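Local coordinates for platelet inhibitor (Ancylostoma caninum, PDB 4TPV), which inhibits platelet aggregation and adhesion, possibly by binding the integrins glycoprotein IIb/IIIa and alpha-2/beta-1, at residues A110-D115 and K142-I148. Sequence-based numbering, arbitrary orientation.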
loop_
_atom_site.group_PDB
_atom_site.type_symbol
_atom_site.label_atom_id
_atom_site.label_comp_id
_atom_site.label_asym_id
_atom_site.label_seq_id
_atom_site.Cartn_x
_atom_site.Cartn_y
_atom_site.Cartn_z
ATOM N N ALA A 110 -1.557 -1.558 -8.266
ATOM C CA ALA A 110 -2.934 -1.893 -7.885
ATOM C C ALA A 110 -3.078 -2.115 -6.370
ATOM O O ALA A 110 -4.091 -1.702 -5.772
ATOM C CB ALA A 110 -3.406 -3.125 -8.667
ATOM N N ASN A 111 -2.098 -2.758 -5.743
ATOM C CA ASN A 111 -2.172 -2.958 -4.303
ATOM C C ASN A 111 -2.109 -1.615 -3.584
ATOM O O ASN A 111 -2.804 -1.398 -2.588
ATOM C CB ASN A 111 -1.040 -3.864 -3.800
ATOM C CG ASN A 111 -1.484 -5.309 -3.591
ATOM O OD1 ASN A 111 -2.578 -5.584 -3.071
ATOM N ND2 ASN A 111 -0.611 -6.248 -3.970
ATOM N N MET A 112 -1.271 -0.708 -4.096
ATOM C CA MET A 112 -1.075 0.579 -3.438
ATOM C C MET A 112 -2.281 1.501 -3.550
ATOM O O MET A 112 -2.528 2.286 -2.638
ATOM C CB MET A 112 0.167 1.302 -3.984
ATOM C CG MET A 112 1.474 0.618 -3.640
ATOM S SD MET A 112 2.900 1.730 -3.714
ATOM C CE MET A 112 2.817 2.305 -5.404
ATOM N N VAL A 113 -3.046 1.403 -4.638
ATOM C CA VAL A 113 -4.187 2.315 -4.830
ATOM C C VAL A 113 -5.561 1.626 -4.829
ATOM O O VAL A 113 -6.584 2.267 -5.118
ATOM C CB VAL A 113 -4.013 3.147 -6.125
ATOM C CG1 VAL A 113 -2.713 3.960 -6.046
ATOM C CG2 VAL A 113 -4.077 2.255 -7.392
ATOM N N TRP A 114 -5.608 0.353 -4.443
ATOM C CA TRP A 114 -6.903 -0.324 -4.293
ATOM C C TRP A 114 -7.756 0.455 -3.283
ATOM O O TRP A 114 -7.293 0.709 -2.165
ATOM C CB TRP A 114 -6.707 -1.782 -3.836
ATOM C CG TRP A 114 -7.819 -2.644 -4.335
ATOM C CD1 TRP A 114 -9.055 -2.805 -3.768
ATOM C CD2 TRP A 114 -7.828 -3.418 -5.544
ATOM N NE1 TRP A 114 -9.827 -3.654 -4.536
ATOM C CE2 TRP A 114 -9.098 -4.044 -5.631
ATOM C CE3 TRP A 114 -6.880 -3.666 -6.545
ATOM C CZ2 TRP A 114 -9.452 -4.888 -6.691
ATOM C CZ3 TRP A 114 -7.232 -4.510 -7.611
ATOM C CH2 TRP A 114 -8.520 -5.103 -7.669
ATOM N N ASP A 115 -8.974 0.844 -3.646
ATOM C CA ASP A 115 -9.598 1.897 -2.859
ATOM C C ASP A 115 -9.965 1.388 -1.458
ATOM O O ASP A 115 -9.867 2.141 -0.483
ATOM C CB ASP A 115 -10.796 2.561 -3.608
ATOM C CG ASP A 115 -11.914 1.611 -3.981
ATOM O OD1 ASP A 115 -11.847 0.393 -3.737
ATOM O OD2 ASP A 115 -12.893 2.123 -4.554
ATOM N N LYS A 142 -8.096 -7.548 -3.729
ATOM C CA LYS A 142 -7.522 -7.486 -5.074
ATOM C C LYS A 142 -7.661 -8.820 -5.826
ATOM O O LYS A 142 -7.527 -9.894 -5.247
ATOM C CB LYS A 142 -6.053 -7.068 -4.997
ATOM C CG LYS A 142 -5.253 -7.109 -6.318
ATOM C CD LYS A 142 -3.932 -6.347 -6.099
ATOM C CE LYS A 142 -2.831 -6.690 -7.122
ATOM N NZ LYS A 142 -2.265 -8.068 -6.928
ATOM N N GLY A 143 -7.936 -8.747 -7.122
ATOM C CA GLY A 143 -8.090 -9.941 -7.931
ATOM C C GLY A 143 -8.263 -9.577 -9.392
ATOM O O GLY A 143 -8.759 -8.489 -9.707
ATOM N N ASP A 144 -7.859 -10.491 -10.270
ATOM C CA ASP A 144 -8.003 -10.311 -11.716
ATOM C C ASP A 144 -9.447 -9.979 -12.059
ATOM O O ASP A 144 -10.375 -10.669 -11.628
ATOM C CB ASP A 144 -7.553 -11.574 -12.451
ATOM C CG ASP A 144 -7.444 -11.387 -13.948
ATOM O OD1 ASP A 144 -7.266 -10.244 -14.426
ATOM O OD2 ASP A 144 -7.512 -12.417 -14.656
ATOM N N GLY A 145 -9.618 -8.914 -12.849
ATOM C CA GLY A 145 -10.926 -8.538 -13.353
ATOM C C GLY A 145 -11.763 -7.705 -12.402
ATOM O O GLY A 145 -12.872 -7.276 -12.756
ATOM N N LYS A 146 -11.250 -7.488 -11.199
ATOM C CA LYS A 146 -11.993 -6.721 -10.203
ATOM C C LYS A 146 -11.694 -5.232 -10.337
ATOM O O LYS A 146 -10.649 -4.828 -10.858
ATOM C CB LYS A 146 -11.675 -7.220 -8.786
ATOM C CG LYS A 146 -12.038 -8.696 -8.595
ATOM C CD LYS A 146 -11.753 -9.200 -7.181
ATOM C CE LYS A 146 -12.701 -8.585 -6.182
ATOM N NZ LYS A 146 -12.517 -9.183 -4.824
ATOM N N THR A 147 -12.617 -4.416 -9.844
ATOM C CA THR A 147 -12.467 -2.969 -9.930
ATOM C C THR A 147 -11.509 -2.464 -8.851
ATOM O O THR A 147 -11.747 -2.680 -7.652
ATOM C CB THR A 147 -13.842 -2.288 -9.799
ATOM O OG1 THR A 147 -14.682 -2.724 -10.878
ATOM C CG2 THR A 147 -13.703 -0.761 -9.854
ATOM N N ILE A 148 -10.422 -1.823 -9.289
ATOM C CA ILE A 148 -9.412 -1.261 -8.386
ATOM C C ILE A 148 -9.988 -0.119 -7.558
ATOM O O ILE A 148 -9.729 -0.018 -6.342
ATOM C CB ILE A 148 -8.176 -0.740 -9.162
ATOM C CG1 ILE A 148 -7.614 -1.804 -10.098
ATOM C CG2 ILE A 148 -7.092 -0.251 -8.174
ATOM C CD1 ILE A 148 -6.671 -1.208 -11.176
HETATM O O HOH W 1 -12.829 -1.467 -5.336
#
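The indole of Trp114, near the C-terminal end of helix 107-113, lies between Lys142 and Ile148, at either end of the 142-148 segment that curls round it. With CG anti to the backbone N (chi1 -151°), the ring extends into this curl and presents opposite faces to the two residues. Ile148 CA sits squarely above one face, 3.7 Å from the centroid of the six-membered ring and only 2° off its normal, a CH-pi contact. From the other side Lys142 CA makes a second one, 3.6 Å from the same centroid but displaced toward the rim. Lys146 CB meets the ring edge in its plane, 3.8 Å from Trp114 CZ2. A type II beta turn from Gly143 to Lys146 reverses the chain between the two faces.

Over the same face as Lys142 CA, the aliphatic chain of Lys142 crosses the indole at about a right angle, with CG 3.5 Å from Trp114 CZ3. It stays nearly extended as far as CE, passing Ala110 CB and crossing the side chain of Asn111, and bends only at the last torsion (chi4 -71°), where NZ meets Glu66 in a salt bridge and Ser107 in a hydrogen bond. The amide of Asn111 is held by Asn69 and the backbone of Glu66. On the Ile148 side, CG2 packs against Val113 CG2, while Ile148 O accepts the backbone N-H of Asp115 at 2.9 Å. One water donates to both Asp115 OD1 and Thr147 O, and Asp115 OD2 accepts from the backbone N of Glu150.

The contact thus fastens the loop following strand 130-138 to the end of a helix of the CAP domain: CH-pi packing on both faces, with the Ile148 carbonyl oxygen also over one of them, buries the indole; one backbone bond and a water bridge join the chains beside it, and the lysine amine is satisfied by Glu66 and Ser107.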